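Local coordinates for protein aminopeptidase (Trypanosoma brucei brucei, PDB 4EFD) that probably removes amino acids from the N-termini of peptides as a metal-dependent aminopeptidase of the M17 (leucine aminopeptidase) family, at residues N139-V144 and V182-V187; H414-Y419 and E438-V443. One frame throughout, in Å; residues are numbered along the deposited sequence.

Interaction 1: N139-V144 and V182-V187; sequences NTTVDV and VSRLQV
R184 runs its side chain past T141 to the loop that leads into strand 141-146, passing the hydroxyl of T141 so that the two side chains cross at about a right angle. OG1 of T141 sits 3.3 Å from CB of R184 and nearly as close to its CD. A bend about the CG-CD bond of the arginine (chi3 -85°) turns the guanidinium to the N139 carbonyl; NH2 of R184 donates to O of N139 at 3.1 Å, coming from above the carbonyl plane, while NE adds a weak bond to the same oxygen. Further along the same face, Q186 and D143 run side by side. With CG anti to the backbone N (chi1 -176°) and the chain extended beyond it, Q186 brings NE2 to within 2.6 Å of OD1 of D143, the carboxylate and amide planes 28° apart. Q39 takes a second bond from this NE2, and the backbone N of S44 holds the other carboxylate oxygen, OD2. On the opposite face V142, V144 and L185 form an apolar layer in which CD2 of L185 approaches CB of V142 at 3.8 Å, and helix 151-160 packs on L185 through V158. Straight backbone bonds, such as V142 N to R184 O at 2.7 Å, fix the parallel register. Strand 141-146, helix 151-160 and strand 184-189 make up a beta-alpha-beta unit in the mixed sheet of the N-terminal domain, probably related to macro domains.

Interaction 2: H414-Y419 and E438-V443; sequences HHAGLY and ETCFPV
H415 lays one face of its imidazole over the hydroxyl of T439, whose OG1 lies 3.4 Å above the ring plane, displaced toward the rim. At the ring's edge, CD2 of H415 lies 3.4 Å from O of C440, and NE2 is bonded to the N115 carbonyl, so the ring is held from several directions. OG1 of T439, placed between its own backbone N and carbonyl carbon (chi1 50°), donates to O of H414 at 2.8 Å, well above the carbonyl plane. From here the two segments continue as parallel strands, 416-420 and 440-442, joined by helix 423-436 in a beta-alpha-beta unit at one edge of the catalytic domain's mixed sheet, strand 440-442 being outermost within the chain. Backbone bonds alternate across the pair, from A416 N and T439 O through to V443 N and L418 O, the latter 2.7 Å long and almost straight at 175°. On the face carrying A416, L418 and C440, CD1 of L418 presses on CB of C440, while SG of C440 comes within 3.9 Å of CB of A416. M429 and L430 of helix 423-436 pack on L418 from this face. Y419 meets CG1 of V443 with its ring edge, CD2 being 4.3 Å away. At the start of the pair, the H414 ring stacks on Y449 of a neighbouring subunit.

Overall arrangement
Interaction 1 closes before interaction 2 opens along the chain, and their centres lie 32 Å apart, with nearest atoms about 14 Å from each other. They belong to different sheets: 139-144 and 182-187 form inner strands of the six-stranded sheet of the N-terminal domain, whereas 414-419 and 438-443 lie at one margin of the eight-stranded sheet of the catalytic domain. Each pairs the parallel strands of a beta-alpha-beta unit. Interaction 1 touches no other chain of the assembly, but interaction 2 borders a second subunit of the six-chain assembly. R160, the last residue of helix 151-160, which packs on interaction 1, forms a salt bridge with E438, a direct link between the two domains.

Interaction 1: N139-V144 and V182-V187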
loop_
_atom_site.group_PDB
_atom_site.type_symbol
_atom_site.label_atom_id
_atom_site.label_comp_id
_atom_site.label_asym_id
_atom_site.label_seq_id
_atom_site.Cartn_x
_atom_site.Cartn_y
_atom_site.Cartn_z
ATOM N N ASN A 139 -33.555 -36.469 -9.464
ATOM C CA ASN A 139 -34.498 -36.480 -10.589
ATOM C C ASN A 139 -35.929 -36.054 -10.235
ATOM O O ASN A 139 -36.797 -36.013 -11.109
ATOM C CB ASN A 139 -34.524 -37.864 -11.250
ATOM C CG ASN A 139 -35.123 -38.934 -10.352
ATOM O OD1 ASN A 139 -34.751 -39.062 -9.187
ATOM N ND2 ASN A 139 -36.052 -39.712 -10.897
ATOM N N THR A 140 -36.170 -35.732 -8.966
ATOM C CA THR A 140 -37.513 -35.396 -8.497
ATOM C C THR A 140 -37.875 -33.932 -8.734
ATOM O O THR A 140 -36.999 -33.078 -8.885
ATOM C CB THR A 140 -37.661 -35.679 -6.994
ATOM O OG1 THR A 140 -36.657 -34.962 -6.265
ATOM C CG2 THR A 140 -37.531 -37.163 -6.713
ATOM N N THR A 141 -39.180 -33.660 -8.760
ATOM C CA THR A 141 -39.703 -32.301 -8.853
ATOM C C THR A 141 -40.175 -31.839 -7.478
ATOM O O THR A 141 -41.008 -32.494 -6.852
ATOM C CB THR A 141 -40.883 -32.217 -9.835
ATOM O OG1 THR A 141 -40.464 -32.650 -11.132
ATOM C CG2 THR A 141 -41.405 -30.786 -9.929
ATOM N N VAL A 142 -39.633 -30.714 -7.017
ATOM C CA VAL A 142 -40.016 -30.131 -5.737
ATOM C C VAL A 142 -41.150 -29.131 -5.947
ATOM O O VAL A 142 -41.010 -28.182 -6.720
ATOM C CB VAL A 142 -38.832 -29.401 -5.072
ATOM C CG1 VAL A 142 -39.265 -28.760 -3.760
ATOM C CG2 VAL A 142 -37.676 -30.362 -4.842
ATOM N N ASP A 143 -42.269 -29.354 -5.263
ATOM C CA ASP A 143 -43.390 -28.423 -5.300
ATOM C C ASP A 143 -43.113 -27.254 -4.361
ATOM O O ASP A 143 -42.965 -27.446 -3.152
ATOM C CB ASP A 143 -44.692 -29.121 -4.894
ATOM C CG ASP A 143 -45.162 -30.129 -5.925
ATOM O OD1 ASP A 143 -45.277 -29.760 -7.111
ATOM O OD2 ASP A 143 -45.428 -31.289 -5.548
ATOM N N VAL A 144 -43.030 -26.052 -4.926
ATOM C CA VAL A 144 -42.833 -24.836 -4.144
ATOM C C VAL A 144 -44.143 -24.054 -4.104
ATOM O O VAL A 144 -44.614 -23.564 -5.133
ATOM C CB VAL A 144 -41.714 -23.953 -4.736
ATOM C CG1 VAL A 144 -41.497 -22.713 -3.876
ATOM C CG2 VAL A 144 -40.422 -24.747 -4.861
ATOM N N VAL A 182 -29.301 -29.814 -10.066
ATOM C CA VAL A 182 -30.427 -28.890 -10.162
ATOM C C VAL A 182 -31.743 -29.660 -10.095
ATOM O O VAL A 182 -32.067 -30.433 -10.999
ATOM C CB VAL A 182 -30.383 -28.075 -11.475
ATOM C CG1 VAL A 182 -31.593 -27.158 -11.577
ATOM C CG2 VAL A 182 -29.089 -27.272 -11.566
ATOM N N SER A 183 -32.492 -29.447 -9.015
ATOM C CA SER A 183 -33.792 -30.084 -8.837
ATOM C C SER A 183 -34.857 -29.375 -9.665
ATOM O O SER A 183 -34.792 -28.163 -9.868
ATOM C CB SER A 183 -34.198 -30.062 -7.364
ATOM O OG SER A 183 -33.222 -30.696 -6.556
ATOM N N ARG A 184 -35.833 -30.142 -10.148
ATOM C CA ARG A 184 -37.009 -29.573 -10.804
ATOM C C ARG A 184 -37.868 -28.845 -9.774
ATOM O O ARG A 184 -38.007 -29.304 -8.641
ATOM C CB ARG A 184 -37.831 -30.662 -11.498
ATOM C CG ARG A 184 -37.474 -30.865 -12.955
ATOM C CD ARG A 184 -37.982 -32.201 -13.470
ATOM N NE ARG A 184 -37.052 -33.298 -13.182
ATOM C CZ ARG A 184 -36.324 -33.957 -14.087
ATOM N NH1 ARG A 184 -36.396 -33.670 -15.386
ATOM N NH2 ARG A 184 -35.514 -34.930 -13.690
ATOM N N LEU A 185 -38.431 -27.706 -10.174
ATOM C CA LEU A 185 -39.256 -26.897 -9.284
ATOM C C LEU A 185 -40.608 -26.594 -9.920
ATOM O O LEU A 185 -40.675 -26.201 -11.087
ATOM C CB LEU A 185 -38.544 -25.587 -8.939
ATOM C CG LEU A 185 -37.171 -25.705 -8.270
ATOM C CD1 LEU A 185 -36.586 -24.323 -8.030
ATOM C CD2 LEU A 185 -37.257 -26.481 -6.965
ATOM N N GLN A 186 -41.679 -26.794 -9.154
ATOM C CA GLN A 186 -43.019 -26.402 -9.580
ATOM C C GLN A 186 -43.537 -25.306 -8.660
ATOM O O GLN A 186 -43.837 -25.556 -7.490
ATOM C CB GLN A 186 -43.977 -27.596 -9.575
ATOM C CG GLN A 186 -45.375 -27.260 -10.101
ATOM C CD GLN A 186 -46.225 -28.489 -10.388
ATOM O OE1 GLN A 186 -47.010 -28.501 -11.336
ATOM N NE2 GLN A 186 -46.073 -29.525 -9.570
ATOM N N VAL A 187 -43.625 -24.089 -9.190
ATOM C CA VAL A 187 -44.141 -22.957 -8.433
ATOM C C VAL A 187 -45.668 -22.979 -8.466
ATOM O O VAL A 187 -46.275 -22.953 -9.542
ATOM C CB VAL A 187 -43.623 -21.619 -8.993
ATOM C CG1 VAL A 187 -44.309 -20.441 -8.307
ATOM C CG2 VAL A 187 -42.112 -21.531 -8.831
#

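Interaction 2: H414-Y419 and E438-V443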
loop_
_atom_site.group_PDB
_atom_site.type_symbol
_atom_site.label_atom_id
_atom_site.label_comp_id
_atom_site.label_asym_id
_atom_site.label_seq_id
_atom_site.Cartn_x
_atom_site.Cartn_y
_atom_site.Cartn_z
ATOM N N HIS A 414 -27.660 -4.723 -3.828
ATOM C CA HIS A 414 -28.959 -5.140 -4.371
ATOM C C HIS A 414 -29.572 -4.171 -5.387
ATOM O O HIS A 414 -30.519 -4.536 -6.085
ATOM C CB HIS A 414 -29.949 -5.362 -3.229
ATOM C CG HIS A 414 -29.558 -6.465 -2.299
ATOM N ND1 HIS A 414 -28.719 -6.268 -1.223
ATOM C CD2 HIS A 414 -29.891 -7.777 -2.282
ATOM C CE1 HIS A 414 -28.552 -7.412 -0.584
ATOM N NE2 HIS A 414 -29.252 -8.344 -1.206
ATOM N N HIS A 415 -29.042 -2.952 -5.473
ATOM C CA HIS A 415 -29.601 -1.929 -6.358
ATOM C C HIS A 415 -28.616 -1.496 -7.435
ATOM O O HIS A 415 -27.529 -1.008 -7.127
ATOM C CB HIS A 415 -30.023 -0.710 -5.543
ATOM C CG HIS A 415 -31.174 -0.968 -4.625
ATOM N ND1 HIS A 415 -31.023 -1.562 -3.392
ATOM C CD2 HIS A 415 -32.495 -0.711 -4.761
ATOM C CE1 HIS A 415 -32.204 -1.658 -2.807
ATOM N NE2 HIS A 415 -33.115 -1.151 -3.618
ATOM N N ALA A 416 -29.006 -1.665 -8.695
ATOM C CA ALA A 416 -28.214 -1.184 -9.821
ATOM C C ALA A 416 -28.343 0.334 -9.928
ATOM O O ALA A 416 -29.430 0.886 -9.751
ATOM C CB ALA A 416 -28.673 -1.844 -11.112
ATOM N N GLY A 417 -27.228 1.002 -10.218
ATOM C CA GLY A 417 -27.204 2.458 -10.337
ATOM C C GLY A 417 -27.769 2.923 -11.665
ATOM O O GLY A 417 -27.374 2.421 -12.715
ATOM N N LEU A 418 -28.691 3.883 -11.616
ATOM C CA LEU A 418 -29.322 4.429 -12.817
ATOM C C LEU A 418 -28.851 5.854 -13.089
ATOM O O LEU A 418 -29.038 6.743 -12.260
ATOM C CB LEU A 418 -30.847 4.425 -12.670
ATOM C CG LEU A 418 -31.552 3.075 -12.787
ATOM C CD1 LEU A 418 -33.001 3.201 -12.338
ATOM C CD2 LEU A 418 -31.473 2.545 -14.212
ATOM N N TYR A 419 -28.242 6.056 -14.256
ATOM C CA TYR A 419 -27.834 7.378 -14.720
ATOM C C TYR A 419 -28.601 7.679 -16.003
ATOM O O TYR A 419 -28.300 7.122 -17.059
ATOM C CB TYR A 419 -26.324 7.409 -14.970
ATOM C CG TYR A 419 -25.812 8.699 -15.579
ATOM C CD1 TYR A 419 -25.618 8.814 -16.952
ATOM C CD2 TYR A 419 -25.516 9.797 -14.779
ATOM C CE1 TYR A 419 -25.148 9.992 -17.513
ATOM C CE2 TYR A 419 -25.044 10.977 -15.330
ATOM C CZ TYR A 419 -24.861 11.072 -16.696
ATOM O OH TYR A 419 -24.394 12.244 -17.245
ATOM N N GLU A 438 -35.778 -7.036 -9.378
ATOM C CA GLU A 438 -34.408 -6.675 -9.737
ATOM C C GLU A 438 -34.260 -5.155 -9.626
ATOM O O GLU A 438 -34.316 -4.424 -10.616
ATOM C CB GLU A 438 -34.081 -7.206 -11.137
ATOM C CG GLU A 438 -34.179 -8.735 -11.199
ATOM C CD GLU A 438 -33.863 -9.328 -12.558
ATOM O OE1 GLU A 438 -33.593 -8.566 -13.512
ATOM O OE2 GLU A 438 -33.889 -10.574 -12.667
ATOM N N THR A 439 -34.066 -4.703 -8.390
ATOM C CA THR A 439 -34.229 -3.299 -8.021
ATOM C C THR A 439 -33.117 -2.377 -8.520
ATOM O O THR A 439 -32.004 -2.816 -8.814
ATOM C CB THR A 439 -34.325 -3.158 -6.490
ATOM O OG1 THR A 439 -33.245 -3.873 -5.878
ATOM C CG2 THR A 439 -35.642 -3.719 -5.980
ATOM N N CYS A 440 -33.444 -1.091 -8.605
ATOM C CA CYS A 440 -32.504 -0.054 -9.019
ATOM C C CYS A 440 -32.622 1.170 -8.117
ATOM O O CYS A 440 -33.568 1.293 -7.340
ATOM C CB CYS A 440 -32.774 0.359 -10.462
ATOM S SG CYS A 440 -32.447 -0.918 -11.684
ATOM N N PHE A 441 -31.646 2.067 -8.225
ATOM C CA PHE A 441 -31.689 3.354 -7.535
ATOM C C PHE A 441 -30.941 4.403 -8.360
ATOM O O PHE A 441 -29.888 4.104 -8.925
ATOM C CB PHE A 441 -31.088 3.245 -6.134
ATOM C CG PHE A 441 -31.345 4.449 -5.277
ATOM C CD1 PHE A 441 -32.534 4.570 -4.569
ATOM C CD2 PHE A 441 -30.413 5.476 -5.198
ATOM C CE1 PHE A 441 -32.786 5.690 -3.789
ATOM C CE2 PHE A 441 -30.656 6.597 -4.417
ATOM C CZ PHE A 441 -31.844 6.705 -3.712
ATOM N N PRO A 442 -31.485 5.633 -8.438
ATOM C CA PRO A 442 -30.876 6.630 -9.311
ATOM C C PRO A 442 -29.557 7.192 -8.794
ATOM O O PRO A 442 -29.376 7.379 -7.588
ATOM C CB PRO A 442 -31.936 7.731 -9.381
ATOM C CG PRO A 442 -32.685 7.608 -8.122
ATOM C CD PRO A 442 -32.715 6.148 -7.808
ATOM N N VAL A 443 -28.649 7.441 -9.731
ATOM C CA VAL A 443 -27.381 8.096 -9.461
ATOM C C VAL A 443 -27.445 9.510 -10.046
ATOM O O VAL A 443 -28.150 9.749 -11.028
ATOM C CB VAL A 443 -26.205 7.273 -10.051
ATOM C CG1 VAL A 443 -25.235 8.148 -10.816
ATOM C CG2 VAL A 443 -25.500 6.492 -8.948
#